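Long-range contact in flagellar biosynthesis protein FlhA (Bacillus subtilis, PDB 3MIX), which takes part in the export of flagellar proteins as a membrane component of the type III secretion system, represented here by its cytosolic domain: residues 72-83 with 172-183. Sequence-based numbering, arbitrary orientation.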
# COMPACT_ATOMS: atom_id res chain seq x y z
N ARG A 72 11.50 0.01 -18.33
CA ARG A 72 10.95 -0.85 -17.29
C ARG A 72 10.10 -0.09 -16.25
O ARG A 72 9.10 -0.60 -15.76
CB ARG A 72 12.03 -1.69 -16.62
CG ARG A 72 12.58 -2.75 -17.58
CD ARG A 72 13.59 -3.69 -16.93
NE ARG A 72 13.63 -4.96 -17.67
CZ ARG A 72 12.63 -5.84 -17.69
NH1 ARG A 72 11.52 -5.60 -17.00
NH2 ARG A 72 12.73 -6.95 -18.40
N ILE A 73 10.50 1.15 -15.95
CA ILE A 73 9.78 1.97 -15.01
C ILE A 73 8.42 2.39 -15.58
O ILE A 73 7.40 2.38 -14.88
CB ILE A 73 10.64 3.17 -14.54
CG1 ILE A 73 11.74 2.64 -13.62
CG2 ILE A 73 9.78 4.20 -13.83
CD1 ILE A 73 12.82 3.63 -13.30
N VAL A 74 8.42 2.73 -16.87
CA VAL A 74 7.20 3.03 -17.62
C VAL A 74 6.17 1.90 -17.53
O VAL A 74 4.99 2.12 -17.25
CB VAL A 74 7.54 3.40 -19.09
CG1 VAL A 74 6.30 3.37 -19.98
CG2 VAL A 74 8.23 4.78 -19.14
N MET A 75 6.63 0.68 -17.75
CA MET A 75 5.83 -0.53 -17.58
C MET A 75 5.22 -0.63 -16.19
O MET A 75 4.03 -0.92 -16.04
CB MET A 75 6.71 -1.75 -17.80
CG MET A 75 6.56 -2.41 -19.12
SD MET A 75 5.94 -1.36 -20.46
CE MET A 75 4.52 -2.34 -20.91
N ILE A 76 6.06 -0.45 -15.18
CA ILE A 76 5.60 -0.50 -13.80
C ILE A 76 4.48 0.52 -13.57
O ILE A 76 3.43 0.18 -13.01
CB ILE A 76 6.79 -0.31 -12.82
CG1 ILE A 76 7.77 -1.49 -12.98
CG2 ILE A 76 6.28 -0.13 -11.39
CD1 ILE A 76 9.07 -1.31 -12.23
N ARG A 77 4.70 1.75 -14.03
CA ARG A 77 3.73 2.83 -13.84
C ARG A 77 2.39 2.47 -14.50
O ARG A 77 1.32 2.73 -13.93
CB ARG A 77 4.28 4.15 -14.39
CG ARG A 77 3.27 5.31 -14.38
CD ARG A 77 3.83 6.63 -14.89
NE ARG A 77 4.85 7.15 -13.99
CZ ARG A 77 6.17 7.07 -14.23
NH1 ARG A 77 6.60 6.53 -15.36
NH2 ARG A 77 7.05 7.54 -13.35
N ARG A 78 2.45 1.83 -15.67
CA ARG A 78 1.24 1.38 -16.36
C ARG A 78 0.55 0.24 -15.62
O ARG A 78 -0.65 0.31 -15.38
CB ARG A 78 1.51 1.08 -17.84
CG ARG A 78 2.34 2.22 -18.46
CD ARG A 78 2.13 2.49 -19.95
NE ARG A 78 2.62 1.42 -20.80
CZ ARG A 78 3.39 1.60 -21.87
NH1 ARG A 78 3.81 2.81 -22.25
NH2 ARG A 78 3.75 0.54 -22.59
N GLN A 79 1.30 -0.78 -15.24
CA GLN A 79 0.72 -1.89 -14.48
C GLN A 79 0.02 -1.46 -13.20
O GLN A 79 -1.11 -1.86 -12.92
CB GLN A 79 1.80 -2.92 -14.12
CG GLN A 79 1.29 -4.13 -13.31
CD GLN A 79 2.39 -4.84 -12.49
OE1 GLN A 79 2.13 -5.34 -11.38
NE2 GLN A 79 3.61 -4.88 -13.04
N LEU A 80 0.71 -0.64 -12.41
CA LEU A 80 0.24 -0.29 -11.08
C LEU A 80 -0.90 0.70 -11.14
O LEU A 80 -1.73 0.70 -10.25
CB LEU A 80 1.39 0.27 -10.25
CG LEU A 80 2.42 -0.79 -9.89
CD1 LEU A 80 3.43 -0.14 -8.98
CD2 LEU A 80 1.74 -1.97 -9.21
N ALA A 81 -0.93 1.54 -12.17
CA ALA A 81 -2.08 2.39 -12.42
C ALA A 81 -3.33 1.56 -12.63
O ALA A 81 -4.39 1.89 -12.08
CB ALA A 81 -1.84 3.31 -13.62
N LEU A 82 -3.21 0.47 -13.41
CA LEU A 82 -4.36 -0.36 -13.75
C LEU A 82 -4.73 -1.26 -12.59
O LEU A 82 -5.91 -1.53 -12.37
CB LEU A 82 -4.15 -1.20 -15.03
CG LEU A 82 -3.93 -0.41 -16.34
CD1 LEU A 82 -3.42 -1.29 -17.48
CD2 LEU A 82 -5.22 0.34 -16.79
N GLU A 83 -3.73 -1.73 -11.85
CA GLU A 83 -4.04 -2.62 -10.73
C GLU A 83 -4.44 -1.85 -9.47
O GLU A 83 -5.30 -2.31 -8.72
CB GLU A 83 -2.83 -3.47 -10.43
CG GLU A 83 -3.04 -4.46 -9.31
CD GLU A 83 -1.75 -5.18 -8.99
OE1 GLU A 83 -0.85 -5.23 -9.87
OE2 GLU A 83 -1.64 -5.72 -7.87
N SER A 172 14.72 -7.79 -14.88
CA SER A 172 13.45 -8.32 -14.41
C SER A 172 13.43 -8.48 -12.89
O SER A 172 12.41 -8.21 -12.26
CB SER A 172 13.12 -9.66 -15.07
OG SER A 172 12.41 -9.47 -16.28
N VAL A 173 14.54 -8.95 -12.33
CA VAL A 173 14.66 -9.05 -10.87
C VAL A 173 14.41 -7.68 -10.21
O VAL A 173 13.61 -7.58 -9.28
CB VAL A 173 16.02 -9.62 -10.42
CG1 VAL A 173 16.06 -9.80 -8.91
CG2 VAL A 173 16.29 -10.95 -11.11
N VAL A 174 15.09 -6.64 -10.70
CA VAL A 174 14.97 -5.30 -10.13
C VAL A 174 13.58 -4.71 -10.40
O VAL A 174 13.04 -4.01 -9.55
CB VAL A 174 16.16 -4.35 -10.55
CG1 VAL A 174 16.25 -4.20 -12.09
CG2 VAL A 174 16.01 -2.98 -9.90
N SER A 175 13.00 -5.06 -11.55
CA SER A 175 11.66 -4.65 -11.93
C SER A 175 10.60 -5.13 -10.96
O SER A 175 9.78 -4.34 -10.52
CB SER A 175 11.30 -5.17 -13.32
OG SER A 175 11.77 -4.27 -14.31
N THR A 176 10.60 -6.43 -10.66
CA THR A 176 9.61 -6.99 -9.76
C THR A 176 9.92 -6.58 -8.29
O THR A 176 9.01 -6.32 -7.51
CB THR A 176 9.36 -8.52 -9.97
OG1 THR A 176 10.10 -9.29 -9.03
CG2 THR A 176 9.71 -8.96 -11.41
N HIS A 177 11.20 -6.45 -7.95
CA HIS A 177 11.57 -5.87 -6.65
C HIS A 177 11.05 -4.42 -6.44
O HIS A 177 10.52 -4.08 -5.37
CB HIS A 177 13.07 -5.95 -6.43
CG HIS A 177 13.46 -5.82 -4.99
ND1 HIS A 177 14.74 -5.54 -4.60
CD2 HIS A 177 12.72 -5.90 -3.86
CE1 HIS A 177 14.78 -5.47 -3.28
NE2 HIS A 177 13.57 -5.67 -2.81
N ILE A 178 11.18 -3.58 -7.46
CA ILE A 178 10.67 -2.22 -7.40
C ILE A 178 9.16 -2.22 -7.31
O ILE A 178 8.60 -1.52 -6.44
CB ILE A 178 11.14 -1.37 -8.60
CG1 ILE A 178 12.64 -1.08 -8.48
CG2 ILE A 178 10.36 -0.05 -8.69
CD1 ILE A 178 13.26 -0.63 -9.79
N THR A 179 8.49 -2.99 -8.17
CA THR A 179 7.03 -3.05 -8.18
C THR A 179 6.42 -3.57 -6.88
O THR A 179 5.42 -3.02 -6.40
CB THR A 179 6.35 -3.65 -9.51
OG1 THR A 179 5.48 -4.75 -9.20
CG2 THR A 179 7.31 -4.07 -10.51
N GLU A 180 7.02 -4.60 -6.32
CA GLU A 180 6.59 -5.13 -5.03
C GLU A 180 6.81 -4.12 -3.92
O GLU A 180 5.99 -4.02 -3.01
CB GLU A 180 7.31 -6.44 -4.69
CG GLU A 180 6.97 -7.63 -5.59
CD GLU A 180 5.47 -7.94 -5.69
OE1 GLU A 180 4.78 -7.98 -4.65
OE2 GLU A 180 4.99 -8.17 -6.83
N LYS A 181 7.90 -3.37 -3.97
CA LYS A 181 8.16 -2.37 -2.92
C LYS A 181 7.24 -1.18 -3.01
O LYS A 181 6.80 -0.67 -1.99
CB LYS A 181 9.62 -1.92 -2.87
CG LYS A 181 10.32 -2.42 -1.61
CD LYS A 181 10.57 -3.90 -1.65
CE LYS A 181 10.18 -4.58 -0.33
NZ LYS A 181 10.62 -3.83 0.89
N ILE A 182 6.95 -0.75 -4.23
CA ILE A 182 5.98 0.32 -4.44
C ILE A 182 4.60 -0.10 -3.95
O ILE A 182 3.87 0.71 -3.34
CB ILE A 182 5.97 0.79 -5.91
CG1 ILE A 182 7.30 1.51 -6.22
CG2 ILE A 182 4.83 1.73 -6.17
CD1 ILE A 182 7.48 1.86 -7.68
N LYS A 183 4.26 -1.37 -4.18
CA LYS A 183 2.97 -1.91 -3.73
C LYS A 183 2.89 -1.90 -2.21
O LYS A 183 1.87 -1.53 -1.66
CB LYS A 183 2.75 -3.33 -4.27
CG LYS A 183 2.25 -3.33 -5.72
CD LYS A 183 2.35 -4.70 -6.35
CE LYS A 183 1.42 -5.68 -5.67
NZ LYS A 183 1.50 -7.03 -6.32
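Arg-72 reaches from helix 69-84 to two serines of helix 170-189. Its NH1 gives a weak, bent hydrogen bond to Ser-175 OG, 3.0 Å long with an angle of 133° at the hydrogen. That hydroxyl is also hydrogen-bonded to Ala-171 O, one turn back in its own helix. Arg-72 NH2 lies 3.3 Å from Ser-172 OG, and the backbone N of Ser-172 sits over one face of the guanidinium. The chain of Arg-72 is extended from CG to NE and passes Ser-175 OG at CD; the turn at the last torsion (chi4 -69°) then sets NH1 by Ser-175 and NH2 by Ser-172. A leucine at this position would probably leave Ser-175 OG without its donor from the other helix and Ser-172 without the guanidinium beside it. At the other end, Glu-83 OE2 forms a long salt bridge with Lys-183 NZ, at 3.7 Å. Lys-183 also makes a long salt bridge with Glu-180. Between these polar ends, Ile-76 enters as a knob into the hole formed by Ser-175, Ile-178, Thr-179 and Ile-182. Its CD1 meets Ile-178 CG2 at 4.0 Å. One turn on, Leu-80 divides its methyls: CD1 touches Ile-182 CG2 at 3.7 Å, and CD2 lies against Lys-183 CG at 3.8 Å. Ile-178 also touches Phe-51 of strand 49-53. The axes of segments 72-83 and 172-183 approach to 10.3 Å, and their N-to-C directions differ by 36°. This is roughly parallel helix-helix packing beside the mixed four-stranded sheet of the FlhA cytosolic domain.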